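Long-range contact in periplasmic sugar-binding protein (Chloroflexus aurantiacus, PDB 4RXU), which binds beta-D-glucopyranose between its two lobes and probably serves as the periplasmic solute-binding component of an ABC-type sugar transporter: residues A[160-174]-A[208-222]. Residues are numbered along the deposited sequence; the frame is centred on the assembly and turned at random.
With BGC (beta-D-glucopyranose), chain C.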
loop_
_atom_site.group_PDB
_atom_site.type_symbol
_atom_site.label_atom_id
_atom_site.label_comp_id
_atom_site.label_asym_id
_atom_site.label_seq_id
_atom_site.Cartn_x
_atom_site.Cartn_y
_atom_site.Cartn_z
ATOM N N TYR A 160 10.217 5.980 6.421
ATOM C CA TYR A 160 8.851 5.960 6.961
ATOM C C TYR A 160 8.159 4.700 6.483
ATOM O O TYR A 160 8.543 4.089 5.483
ATOM C CB TYR A 160 8.055 7.217 6.560
ATOM C CG TYR A 160 8.724 8.464 7.113
ATOM C CD1 TYR A 160 8.536 8.836 8.449
ATOM C CD2 TYR A 160 9.603 9.221 6.334
ATOM C CE1 TYR A 160 9.155 9.966 8.985
ATOM C CE2 TYR A 160 10.253 10.332 6.871
ATOM C CZ TYR A 160 10.022 10.702 8.195
ATOM O OH TYR A 160 10.654 11.815 8.717
ATOM N N ALA A 161 7.172 4.288 7.261
ATOM C CA ALA A 161 6.476 3.031 7.001
ATOM C C ALA A 161 4.979 3.102 7.263
ATOM O O ALA A 161 4.468 4.034 7.908
ATOM C CB ALA A 161 7.092 1.891 7.840
ATOM N N GLY A 162 4.302 2.077 6.755
ATOM C CA GLY A 162 2.861 1.894 6.969
ATOM C C GLY A 162 2.533 1.322 8.350
ATOM O O GLY A 162 3.422 1.192 9.207
ATOM N N ALA A 163 1.252 0.995 8.553
ATOM C CA ALA A 163 0.771 0.385 9.797
ATOM C C ALA A 163 1.218 -1.062 9.933
ATOM O O ALA A 163 1.073 -1.844 8.991
ATOM C CB ALA A 163 -0.753 0.464 9.865
ATOM N N ALA A 164 1.741 -1.438 11.114
ATOM C CA ALA A 164 2.163 -2.838 11.317
ATOM C C ALA A 164 1.052 -3.874 11.230
ATOM O O ALA A 164 1.332 -5.057 10.994
ATOM C CB ALA A 164 2.916 -3.017 12.619
ATOM N N SER A 165 -0.194 -3.427 11.396
ATOM C CA SER A 165 -1.349 -4.311 11.203
ATOM C C SER A 165 -1.614 -4.700 9.736
ATOM O O SER A 165 -2.415 -5.591 9.446
ATOM C CB SER A 165 -2.605 -3.667 11.782
ATOM O OG SER A 165 -2.676 -2.315 11.368
ATOM N N ASP A 166 -0.924 -4.031 8.820
ATOM C CA ASP A 166 -1.043 -4.271 7.376
ATOM C C ASP A 166 0.161 -5.070 6.910
ATOM O O ASP A 166 1.279 -4.571 6.949
ATOM C CB ASP A 166 -1.070 -2.899 6.684
ATOM C CG ASP A 166 -1.156 -2.971 5.195
ATOM O OD1 ASP A 166 -1.268 -4.085 4.631
ATOM O OD2 ASP A 166 -1.128 -1.857 4.609
ATOM N N ASN A 167 -0.036 -6.309 6.480
ATOM C CA ASN A 167 1.106 -7.073 5.964
ATOM C C ASN A 167 1.833 -6.344 4.835
ATOM O O ASN A 167 3.042 -6.514 4.639
ATOM C CB ASN A 167 0.650 -8.451 5.509
ATOM C CG ASN A 167 1.797 -9.350 5.166
ATOM O OD1 ASN A 167 2.643 -9.653 6.016
ATOM N ND2 ASN A 167 1.821 -9.816 3.927
ATOM N N ASN A 168 1.093 -5.575 4.048
ATOM C CA ASN A 168 1.745 -4.834 2.962
ATOM C C ASN A 168 2.782 -3.850 3.487
ATOM O O ASN A 168 3.741 -3.573 2.798
ATOM C CB ASN A 168 0.726 -4.075 2.111
ATOM C CG ASN A 168 -0.111 -4.975 1.242
ATOM O OD1 ASN A 168 0.211 -6.127 1.015
ATOM N ND2 ASN A 168 -1.171 -4.414 0.696
ATOM N N ALA A 169 2.598 -3.320 4.695
ATOM C CA ALA A 169 3.587 -2.391 5.251
ATOM C C ALA A 169 4.943 -3.089 5.368
ATOM O O ALA A 169 5.970 -2.494 5.113
ATOM C CB ALA A 169 3.131 -1.839 6.585
ATOM N N PHE A 170 4.932 -4.359 5.750
ATOM C CA PHE A 170 6.175 -5.128 5.829
ATOM C C PHE A 170 6.726 -5.385 4.437
ATOM O O PHE A 170 7.953 -5.326 4.213
ATOM C CB PHE A 170 5.941 -6.446 6.564
ATOM C CG PHE A 170 5.826 -6.295 8.049
ATOM C CD1 PHE A 170 4.614 -5.989 8.619
ATOM C CD2 PHE A 170 6.927 -6.442 8.865
ATOM C CE1 PHE A 170 4.497 -5.846 9.990
ATOM C CE2 PHE A 170 6.811 -6.289 10.230
ATOM C CZ PHE A 170 5.592 -5.994 10.792
ATOM N N LEU A 171 5.846 -5.686 3.486
ATOM C CA LEU A 171 6.297 -5.951 2.101
ATOM C C LEU A 171 6.880 -4.690 1.465
ATOM O O LEU A 171 7.937 -4.734 0.831
ATOM C CB LEU A 171 5.171 -6.521 1.221
ATOM C CG LEU A 171 4.659 -7.890 1.689
ATOM C CD1 LEU A 171 3.402 -8.350 0.944
ATOM C CD2 LEU A 171 5.772 -8.917 1.538
ATOM N N PHE A 172 6.214 -3.560 1.635
ATOM C CA PHE A 172 6.737 -2.328 1.069
ATOM C C PHE A 172 8.085 -2.006 1.713
ATOM O O PHE A 172 9.003 -1.545 1.055
ATOM C CB PHE A 172 5.819 -1.145 1.321
ATOM C CG PHE A 172 4.432 -1.282 0.771
ATOM C CD1 PHE A 172 4.157 -1.833 -0.479
ATOM C CD2 PHE A 172 3.388 -0.781 1.513
ATOM C CE1 PHE A 172 2.843 -1.927 -0.940
ATOM C CE2 PHE A 172 2.096 -0.848 1.051
ATOM C CZ PHE A 172 1.814 -1.424 -0.168
ATOM N N PHE A 173 8.180 -2.205 3.024
ATOM C CA PHE A 173 9.420 -1.883 3.695
ATOM C C PHE A 173 10.537 -2.835 3.224
ATOM O O PHE A 173 11.679 -2.408 2.972
ATOM C CB PHE A 173 9.312 -1.949 5.202
ATOM C CG PHE A 173 10.552 -1.471 5.867
ATOM C CD1 PHE A 173 10.804 -0.121 5.998
ATOM C CD2 PHE A 173 11.525 -2.385 6.250
ATOM C CE1 PHE A 173 11.999 0.312 6.557
ATOM C CE2 PHE A 173 12.692 -1.968 6.809
ATOM C CZ PHE A 173 12.945 -0.624 6.935
ATOM N N GLU A 174 10.227 -4.120 3.137
ATOM C CA GLU A 174 11.239 -5.079 2.699
ATOM C C GLU A 174 11.751 -4.710 1.301
ATOM O O GLU A 174 12.947 -4.755 1.042
ATOM C CB GLU A 174 10.684 -6.510 2.692
ATOM C CG GLU A 174 11.689 -7.532 2.155
ATOM C CD GLU A 174 11.164 -8.956 2.122
ATOM O OE1 GLU A 174 10.118 -9.254 2.749
ATOM O OE2 GLU A 174 11.822 -9.798 1.478
ATOM N N ARG A 208 11.065 -10.636 10.377
ATOM C CA ARG A 208 9.866 -9.851 10.579
ATOM C C ARG A 208 9.932 -9.056 11.877
ATOM O O ARG A 208 9.535 -7.913 11.913
ATOM C CB ARG A 208 8.640 -10.755 10.581
ATOM C CG ARG A 208 7.340 -9.976 10.668
ATOM C CD ARG A 208 6.126 -10.892 10.598
ATOM N NE ARG A 208 4.989 -10.239 11.204
ATOM C CZ ARG A 208 3.994 -9.662 10.552
ATOM N NH1 ARG A 208 3.956 -9.656 9.217
ATOM N NH2 ARG A 208 3.044 -9.086 11.270
ATOM N N ASP A 209 10.457 -9.666 12.926
ATOM C CA ASP A 209 10.573 -8.996 14.228
ATOM C C ASP A 209 11.559 -7.830 14.140
ATOM O O ASP A 209 11.373 -6.779 14.772
ATOM C CB ASP A 209 11.054 -9.976 15.294
ATOM C CG ASP A 209 9.962 -10.852 15.833
ATOM O OD1 ASP A 209 8.809 -10.725 15.395
ATOM O OD2 ASP A 209 10.281 -11.696 16.699
ATOM N N GLU A 210 12.634 -8.011 13.370
ATOM C CA GLU A 210 13.578 -6.907 13.165
ATOM C C GLU A 210 12.943 -5.767 12.370
ATOM O O GLU A 210 13.043 -4.607 12.777
ATOM C CB GLU A 210 14.853 -7.369 12.478
ATOM C CG GLU A 210 15.723 -8.229 13.370
ATOM C CD GLU A 210 16.791 -9.022 12.623
ATOM O OE1 GLU A 210 16.677 -9.205 11.382
ATOM O OE2 GLU A 210 17.727 -9.529 13.304
ATOM N N MET A 211 12.271 -6.104 11.265
ATOM C CA MET A 211 11.566 -5.076 10.492
ATOM C C MET A 211 10.553 -4.354 11.392
ATOM O O MET A 211 10.384 -3.134 11.314
ATOM C CB MET A 211 10.811 -5.648 9.303
ATOM C CG MET A 211 11.653 -6.052 8.126
ATOM S SD MET A 211 10.651 -6.379 6.639
ATOM C CE MET A 211 10.462 -8.132 6.864
ATOM N N ALA A 212 9.886 -5.114 12.257
ATOM C CA ALA A 212 8.852 -4.542 13.101
ATOM C C ALA A 212 9.416 -3.502 14.066
ATOM O O ALA A 212 8.733 -2.586 14.431
ATOM C CB ALA A 212 8.115 -5.630 13.852
ATOM N N LYS A 213 10.659 -3.675 14.506
ATOM C CA LYS A 213 11.325 -2.670 15.376
ATOM C C LYS A 213 11.581 -1.370 14.617
ATOM O O LYS A 213 11.421 -0.287 15.155
ATOM C CB LYS A 213 12.652 -3.177 15.955
ATOM C CG LYS A 213 12.488 -4.370 16.880
ATOM C CD LYS A 213 13.735 -4.648 17.676
ATOM C CE LYS A 213 14.755 -5.369 16.853
ATOM N NZ LYS A 213 15.980 -5.547 17.683
ATOM N N ILE A 214 11.980 -1.496 13.353
ATOM C CA ILE A 214 12.186 -0.314 12.534
ATOM C C ILE A 214 10.855 0.365 12.278
ATOM O O ILE A 214 10.713 1.578 12.493
ATOM C CB ILE A 214 12.898 -0.625 11.192
ATOM C CG1 ILE A 214 14.284 -1.235 11.448
ATOM C CG2 ILE A 214 13.024 0.645 10.358
ATOM C CD1 ILE A 214 14.891 -1.805 10.180
ATOM N N ILE A 215 9.878 -0.425 11.837
ATOM C CA ILE A 215 8.567 0.130 11.521
ATOM C C ILE A 215 7.994 0.825 12.747
ATOM O O ILE A 215 7.413 1.880 12.638
ATOM C CB ILE A 215 7.616 -0.943 10.927
ATOM C CG1 ILE A 215 8.151 -1.356 9.559
ATOM C CG2 ILE A 215 6.144 -0.482 10.913
ATOM C CD1 ILE A 215 7.519 -2.610 9.013
ATOM N N GLY A 216 8.202 0.260 13.927
ATOM C CA GLY A 216 7.682 0.911 15.148
ATOM C C GLY A 216 8.198 2.321 15.343
ATOM O O GLY A 216 7.509 3.193 15.845
ATOM N N GLN A 217 9.462 2.524 14.982
ATOM C CA GLN A 217 10.090 3.844 15.120
ATOM C C GLN A 217 9.678 4.835 14.035
ATOM O O GLN A 217 9.733 6.054 14.260
ATOM C CB GLN A 217 11.602 3.717 15.081
ATOM C CG GLN A 217 12.175 3.109 16.327
ATOM C CD GLN A 217 13.672 3.302 16.370
ATOM O OE1 GLN A 217 14.350 3.151 15.361
ATOM N NE2 GLN A 217 14.194 3.607 17.538
ATOM N N VAL A 218 9.292 4.320 12.872
ATOM C CA VAL A 218 9.037 5.177 11.696
ATOM C C VAL A 218 7.616 5.054 11.143
ATOM O O VAL A 218 7.336 5.526 10.060
ATOM C CB VAL A 218 10.094 4.996 10.570
ATOM C CG1 VAL A 218 11.505 5.172 11.124
ATOM C CG2 VAL A 218 9.956 3.660 9.839
ATOM N N THR A 219 6.701 4.478 11.911
ATOM C CA THR A 219 5.365 4.219 11.386
ATOM C C THR A 219 4.543 5.484 11.283
ATOM O O THR A 219 4.525 6.311 12.194
ATOM C CB THR A 219 4.591 3.113 12.150
ATOM O OG1 THR A 219 3.371 2.848 11.455
ATOM C CG2 THR A 219 4.265 3.505 13.598
ATOM N N THR A 220 3.857 5.587 10.154
ATOM C CA THR A 220 2.855 6.606 9.918
ATOM C C THR A 220 1.471 6.127 10.317
ATOM O O THR A 220 0.534 6.921 10.351
ATOM C CB THR A 220 2.777 6.948 8.442
ATOM O OG1 THR A 220 2.332 5.785 7.716
ATOM C CG2 THR A 220 4.097 7.399 7.921
ATOM N N ASN A 221 1.323 4.815 10.561
ATOM C CA ASN A 221 0.001 4.213 10.794
ATOM C C ASN A 221 -1.004 4.539 9.676
ATOM O O ASN A 221 -2.221 4.576 9.908
ATOM C CB ASN A 221 -0.556 4.644 12.148
ATOM C CG ASN A 221 0.139 3.959 13.300
ATOM O OD1 ASN A 221 0.562 2.819 13.190
ATOM N ND2 ASN A 221 0.245 4.649 14.414
ATOM N N TRP A 222 -0.477 4.807 8.482
ATOM C CA TRP A 222 -1.277 5.167 7.295
ATOM C C TRP A 222 -2.198 6.354 7.568
ATOM O O TRP A 222 -3.344 6.416 7.101
ATOM C CB TRP A 222 -2.092 3.977 6.803
ATOM C CG TRP A 222 -1.374 2.793 6.277
ATOM C CD1 TRP A 222 -1.692 1.476 6.528
ATOM C CD2 TRP A 222 -0.301 2.765 5.310
ATOM N NE1 TRP A 222 -0.864 0.638 5.801
ATOM C CE2 TRP A 222 0.000 1.399 5.049
ATOM C CE3 TRP A 222 0.413 3.745 4.633
ATOM C CZ2 TRP A 222 0.977 1.013 4.137
ATOM C CZ3 TRP A 222 1.421 3.355 3.746
ATOM C CH2 TRP A 222 1.680 1.999 3.505
HETATM C C2 BGC C . -2.408 -0.391 0.323
HETATM C C3 BGC C . -1.907 0.977 -0.097
HETATM C C4 BGC C . -2.498 2.032 0.827
HETATM C C5 BGC C . -2.254 1.680 2.295
HETATM C C6 BGC C . -2.959 2.605 3.262
HETATM C C1 BGC C . -1.926 -0.545 1.755
HETATM O O1 BGC C . -2.090 -1.844 2.243
HETATM O O2 BGC C . -1.851 -1.387 -0.542
HETATM O O3 BGC C . -2.304 1.196 -1.448
HETATM O O4 BGC C . -1.815 3.278 0.588
HETATM O O5 BGC C . -2.680 0.359 2.565
HETATM O O6 BGC C . -4.342 2.765 2.936
HETATM O O HOH W 1 2.153 0.454 13.154
HETATM O O HOH W 2 1.430 -7.442 9.525
#
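Ala161 and Thr219 form a single backbone bridge; helix 208-218 leads into it, helix 167-174 follows it beyond a type I turn, and the two axes cross nearly at right angles, 10.7 Å apart at closest approach. Ala161 N donates to Val218 O, while Ala161 O is gripped from opposite faces of its carbonyl plane by Thr220 N and Thr220 OG1, both at 2.8 Å. Thr219 OG1 donates to Gly162 O from above the carbonyl plane. Each threonine hydroxyl also accepts from the backbone N two residues on, giving consecutive ST turns that lead into Trp222. The indole lies flat against the main chain, with Gly162 CA 3.4 Å from the centroid of its six-membered ring in a CH-pi contact. Both chain segments belong to the periplasmic binding protein fold, and here they build one wall of the glucose pocket: BGC C6 rests on the other indole face, 3.4 Å from Trp222 CD2. Trp222 NE1 donates to Asp166 OD2 at 2.8 Å, on its anti lone pair, and the same oxygen accepts from BGC O1; Asp166 OD1 meanwhile caps the helix at Asn168 N. With the indole cut back to an alanine, BGC C6 would probably lose the surface it rests on, and Asp166 OD2 its N-H donor. Farther along, Phe170 is a knob among Arg208, Met211, Ala212 and Ile215. The extended Arg208 stacks its guanidinium on one ring face in a cation-pi contact, CZ 4.1 Å from the Phe170 centroid and the planes 20° apart; Ile215 CD1 makes a CH-pi contact with the opposite one. Met211 SD lies at the Phe173 ring edge, a Met-aromatic contact, and Phe173 CZ packs 3.7 Å from Ile214 CG2.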